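Side-chain contacts in 2-hydroxyhepta-2,4-diene-1,7-dioate isomerase (Corynebacterium glutamicum, PDB 4DBF), which probably acts as an oxaloacetate decarboxylase of the fumarylacetoacetate hydrolase (FAH) family and binds magnesium: residues I124-P127 / S128-K132; N229-I232 / M233-E237; F241-S245 / M246-P250; I273-P276 / G277-K280. All coordinates share one frame; numbering follows the deposited sequence. Where two conformers were deposited one is given.

Contact 1 of 4, residues I124-P127 / S128-K132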
loop_
_atom_site.group_PDB
_atom_site.type_symbol
_atom_site.label_atom_id
_atom_site.label_comp_id
_atom_site.label_asym_id
_atom_site.label_seq_id
_atom_site.Cartn_x
_atom_site.Cartn_y
_atom_site.Cartn_z
ATOM N N ILE A 124 -10.444 -7.648 -15.728
ATOM C CA ILE A 124 -10.605 -7.813 -14.314
ATOM C C ILE A 124 -10.686 -9.319 -14.069
ATOM O O ILE A 124 -11.609 -9.948 -14.454
ATOM C CB ILE A 124 -11.904 -7.158 -13.833
ATOM C CG1 ILE A 124 -11.856 -5.654 -14.024
ATOM C CG2 ILE A 124 -12.177 -7.515 -12.403
ATOM C CD1 ILE A 124 -13.188 -4.981 -13.982
ATOM N N ARG A 125 -9.697 -9.884 -13.435
ATOM C CA ARG A 125 -9.634 -11.330 -13.288
ATOM C C ARG A 125 -10.080 -11.808 -11.917
ATOM O O ARG A 125 -9.383 -11.701 -10.966
ATOM C CB ARG A 125 -8.248 -11.848 -13.616
ATOM C CG ARG A 125 -7.712 -11.298 -14.908
ATOM C CD ARG A 125 -6.283 -11.679 -15.146
ATOM N NE ARG A 125 -6.251 -13.006 -15.684
ATOM C CZ ARG A 125 -5.861 -14.080 -15.036
ATOM N NH1 ARG A 125 -5.438 -14.016 -13.814
ATOM N NH2 ARG A 125 -5.893 -15.231 -15.636
ATOM N N ILE A 126 -11.250 -12.379 -11.871
ATOM C CA ILE A 126 -11.838 -12.798 -10.635
ATOM C C ILE A 126 -11.449 -14.194 -10.203
ATOM O O ILE A 126 -11.801 -15.125 -10.832
ATOM C CB ILE A 126 -13.353 -12.739 -10.736
ATOM C CG1 ILE A 126 -13.810 -11.357 -11.110
ATOM C CG2 ILE A 126 -13.988 -13.180 -9.445
ATOM C CD1 ILE A 126 -15.185 -11.323 -11.671
ATOM N N PRO A 127 -10.745 -14.344 -9.107
ATOM C CA PRO A 127 -10.469 -15.691 -8.605
ATOM C C PRO A 127 -11.699 -16.393 -8.055
ATOM O O PRO A 127 -12.680 -15.793 -7.751
ATOM C CB PRO A 127 -9.446 -15.485 -7.524
ATOM C CG PRO A 127 -9.380 -14.046 -7.296
ATOM C CD PRO A 127 -10.260 -13.316 -8.208
ATOM N N SER A 128 -11.619 -17.699 -7.973
ATOM C CA SER A 128 -12.784 -18.502 -7.663
ATOM C C SER A 128 -13.349 -18.253 -6.289
ATOM O O SER A 128 -14.496 -18.359 -6.105
ATOM C CB SER A 128 -12.472 -19.973 -7.816
ATOM O OG SER A 128 -11.481 -20.352 -6.926
ATOM N N PHE A 129 -12.505 -17.913 -5.350
ATOM C CA PHE A 129 -12.923 -17.675 -3.994
ATOM C C PHE A 129 -13.492 -16.302 -3.771
ATOM O O PHE A 129 -13.869 -15.975 -2.681
ATOM C CB PHE A 129 -11.776 -17.896 -3.032
ATOM C CG PHE A 129 -10.601 -17.054 -3.308
ATOM C CD1 PHE A 129 -10.450 -15.834 -2.707
ATOM C CD2 PHE A 129 -9.655 -17.469 -4.191
ATOM C CE1 PHE A 129 -9.364 -15.052 -2.970
ATOM C CE2 PHE A 129 -8.561 -16.696 -4.459
ATOM C CZ PHE A 129 -8.421 -15.483 -3.856
ATOM N N ALA A 130 -13.507 -15.501 -4.823
ATOM C CA ALA A 130 -13.986 -14.139 -4.755
ATOM C C ALA A 130 -15.321 -14.053 -5.438
ATOM O O ALA A 130 -15.389 -14.159 -6.620
ATOM C CB ALA A 130 -13.010 -13.174 -5.419
ATOM N N THR A 131 -16.365 -13.853 -4.669
ATOM C CA THR A 131 -17.714 -13.930 -5.159
ATOM C C THR A 131 -18.495 -12.684 -4.815
ATOM O O THR A 131 -18.094 -11.909 -4.003
ATOM C CB THR A 131 -18.427 -15.183 -4.605
ATOM O OG1 THR A 131 -18.425 -15.170 -3.193
ATOM C CG2 THR A 131 -17.744 -16.417 -5.052
ATOM N N LYS A 132 -19.611 -12.506 -5.470
ATOM C CA LYS A 132 -20.321 -11.263 -5.459
ATOM C C LYS A 132 -19.406 -10.050 -5.693
ATOM O O LYS A 132 -19.377 -9.166 -4.903
ATOM C CB LYS A 132 -21.152 -11.075 -4.207
ATOM C CG LYS A 132 -22.215 -10.033 -4.411
ATOM C CD LYS A 132 -23.211 -9.982 -3.282
ATOM C CE LYS A 132 -24.004 -8.710 -3.317
ATOM N NZ LYS A 132 -24.859 -8.617 -2.131
#
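Pro127 and Phe129 pack on each other within a type I beta turn, Pro127 to Ala130, that reverses the chain as it leaves strand 124-126. The proline ring, followed atom by atom, shows how one compact ring can meet two later residues of such a turn. CB of Pro127 is the atom nearest the aromatic ring, 3.4 Å from CE2 of Phe129. The next atom out, CG of Pro127, reaches the far end of the same ring and lies 3.8 Å from CZ of Phe129. The proline ring then closes on its own backbone nitrogen through CD of Pro127, and this carbon meets the methyl CB of Ala130 at 3.9 Å. The phenyl group comes beside the proline at a slant because its CG stands between the backbone N and the carbonyl carbon (chi1 58°). One step before the proline, the branch methyl CG2 of Ile126 reaches over to the returning chain and lies 3.3 Å from the carbonyl O of Ala130. Ile186, in another loop, touches both Pro127 and Ala130. The turn is closed by Ala130 N, which donates to Pro127 O at 3.1 Å from above the carbonyl plane, 54° out of it.

Contact 2 of 4, residues N229-I232 / M233-E237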
loop_
_atom_site.group_PDB
_atom_site.type_symbol
_atom_site.label_atom_id
_atom_site.label_comp_id
_atom_site.label_asym_id
_atom_site.label_seq_id
_atom_site.Cartn_x
_atom_site.Cartn_y
_atom_site.Cartn_z
ATOM N N ASN A 229 -21.711 15.377 -6.135
ATOM C CA ASN A 229 -22.344 16.205 -5.138
ATOM C C ASN A 229 -23.052 15.392 -4.054
ATOM O O ASN A 229 -23.590 15.974 -3.130
ATOM C CB ASN A 229 -23.263 17.237 -5.819
ATOM C CG ASN A 229 -24.549 16.618 -6.367
ATOM O OD1 ASN A 229 -25.056 15.592 -5.861
ATOM N ND2 ASN A 229 -25.101 17.264 -7.388
ATOM N N GLN A 230 -23.064 14.049 -4.156
ATOM C CA GLN A 230 -23.469 13.176 -3.049
ATOM C C GLN A 230 -22.331 12.941 -2.013
ATOM O O GLN A 230 -22.528 12.249 -1.014
ATOM C CB GLN A 230 -23.848 11.790 -3.572
ATOM C CG GLN A 230 -25.003 11.711 -4.563
ATOM C CD GLN A 230 -25.332 10.275 -4.920
ATOM O OE1 GLN A 230 -25.691 9.452 -4.067
ATOM N NE2 GLN A 230 -25.198 9.963 -6.163
ATOM N N MET A 231 -21.121 13.430 -2.285
ATOM C CA MET A 231 -19.993 13.185 -1.377
ATOM C C MET A 231 -20.235 13.782 0.001
ATOM O O MET A 231 -20.660 14.904 0.095
ATOM C CB MET A 231 -18.687 13.778 -1.945
ATOM C CG MET A 231 -18.037 12.831 -2.944
ATOM S SD MET A 231 -16.846 13.704 -3.998
ATOM C CE MET A 231 -15.461 13.781 -2.954
ATOM N N ILE A 232 -19.902 13.050 1.049
ATOM C CA ILE A 232 -20.000 13.561 2.396
ATOM C C ILE A 232 -18.794 14.419 2.781
ATOM O O ILE A 232 -18.937 15.555 3.296
ATOM C CB ILE A 232 -20.234 12.376 3.369
ATOM C CG1 ILE A 232 -21.573 11.688 3.041
ATOM C CG2 ILE A 232 -20.149 12.831 4.835
ATOM C CD1 ILE A 232 -21.676 10.271 3.657
ATOM N N MET A 233 -17.583 13.882 2.570
ATOM C CA MET A 233 -16.378 14.721 2.648
ATOM C C MET A 233 -16.088 15.166 1.252
ATOM O O MET A 233 -15.983 14.321 0.332
ATOM C CB MET A 233 -15.175 13.959 3.200
ATOM C CG MET A 233 -15.340 13.407 4.563
ATOM S SD MET A 233 -13.831 12.490 5.092
ATOM C CE MET A 233 -12.483 13.476 4.698
ATOM N N LYS A 234 -16.070 16.493 1.067
ATOM C CA LYS A 234 -15.725 17.120 -0.196
ATOM C C LYS A 234 -14.245 16.955 -0.438
ATOM O O LYS A 234 -13.510 16.597 0.492
ATOM C CB LYS A 234 -16.072 18.610 -0.134
ATOM C CG LYS A 234 -17.508 18.866 0.354
ATOM C CD LYS A 234 -17.959 20.282 0.053
ATOM C CE LYS A 234 -19.457 20.342 -0.239
ATOM N NZ LYS A 234 -19.945 21.618 0.286
ATOM N N MET A 235 -13.810 17.311 -1.645
ATOM C CA MET A 235 -12.454 17.060 -2.077
ATOM C C MET A 235 -11.381 17.567 -1.086
ATOM O O MET A 235 -10.431 16.865 -0.732
ATOM C CB MET A 235 -12.265 17.670 -3.457
ATOM C CG MET A 235 -10.963 17.338 -4.045
ATOM S SD MET A 235 -10.785 15.557 -4.373
ATOM C CE MET A 235 -12.362 14.991 -4.909
ATOM N N GLY A 236 -11.545 18.798 -0.628
ATOM C CA GLY A 236 -10.511 19.415 0.188
ATOM C C GLY A 236 -10.454 18.729 1.520
ATOM O O GLY A 236 -9.389 18.543 2.073
ATOM N N GLU A 237 -11.590 18.311 2.037
ATOM C CA GLU A 237 -11.598 17.674 3.335
ATOM C C GLU A 237 -10.987 16.238 3.215
ATOM O O GLU A 237 -10.304 15.788 4.121
ATOM C CB GLU A 237 -13.014 17.550 3.895
ATOM C CG GLU A 237 -13.038 16.911 5.239
ATOM C CD GLU A 237 -14.435 16.739 5.852
ATOM O OE1 GLU A 237 -15.457 17.109 5.214
ATOM O OE2 GLU A 237 -14.465 16.194 6.989
HETATM O O HOH W 1 -17.989 16.299 5.781
#
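Met231 and Met235 run at a slant to one another and meet only through their terminal methyls, CE of Met231 lying 3.9 Å from CE of Met235. Both chains are bent on the way. Met231 runs out from a CG placed opposite its carbonyl carbon and turns at the last torsion (chi3 80°), whereas Met235 starts with CG opposite its backbone N and then folds twice. The bend in Met231 also lays its CE against the chain, 3.4 Å from the carbonyl O of Met233. These contacts sit where a loop leads into helix 235-243, with Lys234 in the N-cap position, and the two methionines thus join the incoming loop to the first turn. On another flank the partners are polar. Glu237, its side chain fully extended, brings OE1 near Ile232 O, and a single water links the two. That water donates to Ile232 O at 2.8 Å and to Glu237 OE1 at 2.7 Å, using both hydrogens to join two acceptors. Met233 packs on Ile238 and Phe241 of the helix, while its backbone N is held by OD1 of Asn89.

Contact 3 of 4, residues F241-S245 / M246-P250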
loop_
_atom_site.group_PDB
_atom_site.type_symbol
_atom_site.label_atom_id
_atom_site.label_comp_id
_atom_site.label_asym_id
_atom_site.label_seq_id
_atom_site.Cartn_x
_atom_site.Cartn_y
_atom_site.Cartn_z
ATOM N N PHE A 241 -7.821 15.156 5.498
ATOM C CA PHE A 241 -8.005 13.962 6.304
ATOM C C PHE A 241 -6.913 12.903 6.079
ATOM O O PHE A 241 -6.336 12.408 6.964
ATOM C CB PHE A 241 -9.377 13.399 5.981
ATOM C CG PHE A 241 -9.737 12.161 6.735
ATOM C CD1 PHE A 241 -10.079 12.222 8.042
ATOM C CD2 PHE A 241 -9.815 10.963 6.109
ATOM C CE1 PHE A 241 -10.443 11.104 8.718
ATOM C CE2 PHE A 241 -10.163 9.839 6.778
ATOM C CZ PHE A 241 -10.486 9.912 8.081
ATOM N N ILE A 242 -6.641 12.620 4.837
ATOM C CA ILE A 242 -5.634 11.664 4.482
ATOM C C ILE A 242 -4.252 12.156 4.874
ATOM O O ILE A 242 -3.578 11.494 5.573
ATOM C CB ILE A 242 -5.695 11.331 2.996
ATOM C CG1 ILE A 242 -7.018 10.670 2.656
ATOM C CG2 ILE A 242 -4.539 10.462 2.601
ATOM C CD1 ILE A 242 -7.161 10.380 1.199
ATOM N N THR A 243 -3.881 13.338 4.417
ATOM C CA THR A 243 -2.564 13.860 4.638
ATOM C C THR A 243 -2.271 14.262 6.078
ATOM O O THR A 243 -1.171 14.515 6.416
ATOM C CB THR A 243 -2.205 14.969 3.638
ATOM O OG1 THR A 243 -3.004 16.117 3.874
ATOM C CG2 THR A 243 -2.420 14.507 2.273
ATOM N N ALA A 244 -3.264 14.289 6.929
ATOM C CA ALA A 244 -3.033 14.455 8.346
ATOM C C ALA A 244 -2.422 13.209 8.997
ATOM O O ALA A 244 -1.862 13.284 10.053
ATOM C CB ALA A 244 -4.301 14.819 9.053
ATOM N N SER A 245 -2.600 12.075 8.345
ATOM C CA SER A 245 -2.128 10.812 8.849
ATOM C C SER A 245 -0.925 10.265 8.051
ATOM O O SER A 245 -0.026 9.771 8.608
ATOM C CB SER A 245 -3.265 9.776 8.854
ATOM O OG SER A 245 -4.163 9.956 9.893
ATOM N N MET A 246 -0.981 10.404 6.741
ATOM C CA MET A 246 -0.099 9.791 5.784
ATOM C C MET A 246 0.532 10.766 4.810
ATOM O O MET A 246 -0.160 11.505 4.224
ATOM C CB MET A 246 -0.930 8.899 4.884
ATOM C CG MET A 246 -0.984 7.457 5.215
ATOM S SD MET A 246 -2.239 6.635 4.232
ATOM C CE MET A 246 -3.019 5.866 5.603
ATOM N N THR A 247 1.830 10.673 4.580
ATOM C CA THR A 247 2.460 11.393 3.501
ATOM C C THR A 247 1.969 10.842 2.173
ATOM O O THR A 247 1.927 9.663 1.994
ATOM C CB THR A 247 4.007 11.286 3.531
ATOM O OG1 THR A 247 4.520 11.907 4.683
ATOM C CG2 THR A 247 4.615 11.945 2.336
ATOM N N LEU A 248 1.619 11.717 1.259
ATOM C CA LEU A 248 1.304 11.337 -0.091
ATOM C C LEU A 248 2.415 11.742 -1.075
ATOM O O LEU A 248 3.037 12.735 -0.885
ATOM C CB LEU A 248 -0.037 11.920 -0.498
ATOM C CG LEU A 248 -1.298 11.521 0.277
ATOM C CD1 LEU A 248 -2.533 12.210 -0.239
ATOM C CD2 LEU A 248 -1.451 10.029 0.270
ATOM N N LEU A 249 2.625 10.943 -2.106
ATOM C CA LEU A 249 3.705 11.130 -3.055
ATOM C C LEU A 249 3.149 11.372 -4.462
ATOM O O LEU A 249 2.033 10.947 -4.753
ATOM C CB LEU A 249 4.542 9.853 -3.023
ATOM C CG LEU A 249 5.181 9.563 -1.663
ATOM C CD1 LEU A 249 5.940 8.263 -1.656
ATOM C CD2 LEU A 249 6.122 10.727 -1.320
ATOM N N PRO A 250 3.933 12.034 -5.363
ATOM C CA PRO A 250 3.489 12.125 -6.766
ATOM C C PRO A 250 3.139 10.776 -7.383
ATOM O O PRO A 250 3.900 9.799 -7.265
ATOM C CB PRO A 250 4.703 12.725 -7.531
ATOM C CG PRO A 250 5.565 13.414 -6.421
ATOM C CD PRO A 250 5.298 12.564 -5.141
#
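Hydrogen bonding between Ile242 and Met246 carries the chain out of helix 235-243, and it illustrates how one carbonyl can serve two donors. Met246 N donates to Ile242 O at 3.0 Å, within the carbonyl plane and fairly straight (158° at the hydrogen). Ser245 N reaches the same oxygen, also at 3.0 Å, so that a four-residue and a three-residue spacing share one acceptor. A weaker polar contact runs the other way: the CA-H of Thr243 points almost directly at Met246 O, 3.4 Å from CA. The apolar part belongs to Leu248, which turns back toward the helix and meets Ile242 and Thr243 roughly at right angles. CD1 of Leu248 lies 3.9 Å from CG2 of Ile242. The same Leu248 CD1 is pressed more tightly, at 3.4 Å, against Thr243 CG2. Thr243 can offer that methyl because its hydroxyl is turned back (chi1 68°) toward Ile239 O, with Val150 N as a further partner. Beyond the two segments, Ile242 packs on Val84 and Ile86 of strand 83-87, Ile242 and Leu248 both touch Ile254 of strand 253-255, and Met246 rests on Leu109 of strand 108-112, while the second subunit adds Phe129 against Ala244 and Gly185 against Met246.

Contact 4 of 4, residues I273-P276 / G277-K280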
loop_
_atom_site.group_PDB
_atom_site.type_symbol
_atom_site.label_atom_id
_atom_site.label_comp_id
_atom_site.label_asym_id
_atom_site.label_seq_id
_atom_site.Cartn_x
_atom_site.Cartn_y
_atom_site.Cartn_z
ATOM N N ILE A 273 -17.079 2.657 -16.897
ATOM C CA ILE A 273 -17.436 3.787 -16.075
ATOM C C ILE A 273 -17.324 5.031 -16.953
ATOM O O ILE A 273 -16.331 5.175 -17.696
ATOM C CB ILE A 273 -16.445 3.957 -14.852
ATOM C CG1 ILE A 273 -16.241 2.630 -14.047
ATOM C CG2 ILE A 273 -16.852 5.149 -13.953
ATOM C CD1 ILE A 273 -17.483 2.048 -13.481
ATOM N N GLU A 274 -18.248 5.971 -16.809
ATOM C CA GLU A 274 -18.118 7.214 -17.557
ATOM C C GLU A 274 -18.159 8.417 -16.636
ATOM O O GLU A 274 -19.057 8.526 -15.841
ATOM C CB GLU A 274 -19.218 7.348 -18.628
ATOM C CG GLU A 274 -19.301 8.710 -19.237
ATOM C CD GLU A 274 -20.425 8.817 -20.261
ATOM O OE1 GLU A 274 -21.633 8.706 -19.886
ATOM O OE2 GLU A 274 -20.076 9.069 -21.433
ATOM N N ILE A 275 -17.185 9.324 -16.754
ATOM C CA ILE A 275 -17.235 10.589 -16.044
ATOM C C ILE A 275 -17.063 11.718 -17.091
ATOM O O ILE A 275 -16.002 11.845 -17.658
ATOM C CB ILE A 275 -16.191 10.695 -14.890
ATOM C CG1 ILE A 275 -16.389 9.607 -13.804
ATOM C CG2 ILE A 275 -16.269 12.095 -14.272
ATOM C CD1 ILE A 275 -15.470 9.753 -12.625
ATOM N N PRO A 276 -18.130 12.506 -17.388
ATOM C CA PRO A 276 -18.023 13.566 -18.427
ATOM C C PRO A 276 -16.916 14.549 -18.082
ATOM O O PRO A 276 -16.729 14.901 -16.899
ATOM C CB PRO A 276 -19.421 14.240 -18.400
ATOM C CG PRO A 276 -20.094 13.754 -17.081
ATOM C CD PRO A 276 -19.515 12.365 -16.890
ATOM N N GLY A 277 -16.121 14.934 -19.060
ATOM C CA GLY A 277 -14.965 15.772 -18.742
ATOM C C GLY A 277 -13.659 14.997 -18.608
ATOM O O GLY A 277 -12.563 15.563 -18.792
ATOM N N ILE A 278 -13.774 13.703 -18.296
ATOM C CA ILE A 278 -12.618 12.820 -18.253
ATOM C C ILE A 278 -12.767 11.853 -19.414
ATOM O O ILE A 278 -11.963 11.873 -20.338
ATOM C CB ILE A 278 -12.528 12.062 -16.865
ATOM C CG1 ILE A 278 -12.575 13.091 -15.716
ATOM C CG2 ILE A 278 -11.269 11.103 -16.864
ATOM C CD1 ILE A 278 -12.318 12.464 -14.314
ATOM N N GLY A 279 -13.808 11.019 -19.400
ATOM C CA GLY A 279 -13.967 10.033 -20.462
ATOM C C GLY A 279 -14.560 8.744 -19.978
ATOM O O GLY A 279 -15.417 8.759 -19.114
ATOM N N LYS A 280 -14.078 7.629 -20.508
ATOM C CA LYS A 280 -14.668 6.328 -20.161
ATOM C C LYS A 280 -13.586 5.333 -19.786
ATOM O O LYS A 280 -12.527 5.323 -20.391
ATOM C CB LYS A 280 -15.478 5.786 -21.349
ATOM C CG LYS A 280 -16.812 6.500 -21.539
ATOM C CD LYS A 280 -17.463 5.973 -22.830
ATOM C CE LYS A 280 -18.769 6.695 -23.100
ATOM N NZ LYS A 280 -19.277 6.339 -24.468
#
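Different first torsions bring Glu274 and Lys280 alongside each other: CG of Glu274 stands trans to the backbone N (chi1 168°), CG of Lys280 trans to the carbonyl carbon (chi1 -75°). Both chains then run out extended on the same face of the sheet, pointing the same way, with CB of Glu274 3.9 Å from CG of Lys280. They project from a non-hydrogen-bonded pair of the antiparallel hairpin formed by strands 270-275 and 279-287. The next pair is hydrogen-bonded, and here the hairpin carries a classic beta bulge, Ile278 and Gly279 both facing Ile275. Ile275 N donates to Gly279 O at 3.0 Å, while Ile275 O accepts from Ile278 N at 3.0 Å and from Gly279 N at 2.9 Å. The two donors come from opposite faces of that carbonyl's plane. Gly277 and Gly279 adopt backbone angles with positive phi that suit glycine. Ile275, on the opposite face from Glu274, lies side by side with Ile278, CG2 of Ile275 4.0 Å from CD1 of Ile278, and both pack on Ile164. Glu274 OE2 comes to 3.2 Å from CE of Lys280, but NZ is 4.2 Å from that oxygen, beyond a salt bridge. Glu274 OE1 forms a salt bridge with Arg213 NH1, so the carboxylate probably stays charged, with Lys280 contributing attraction at longer range.

Contacts 2 and 3 belong to the same helix, 235-243, at its start and toward its end, and they touch: CE of Met233 lies 3.4 Å from CB of Phe241. Contacts 1 and 4 reach one sheet, in which strands 124-126 and 279-287 are neighbours, yet their nearest atoms stay about 8 Å apart. From the side chain of Glu138, a magnesium ligand, that of Ile275 in contact 4 is about 6 Å away, Met231 in contact 2 about 9 Å and Ile242 in contact 3 about 10 Å. The side chains of Met231 and Ile273 are each about 11 Å from a magnesium ion. Contacts 1 and 3 meet across the dimer, Phe129 packing on Ser245 of the second subunit.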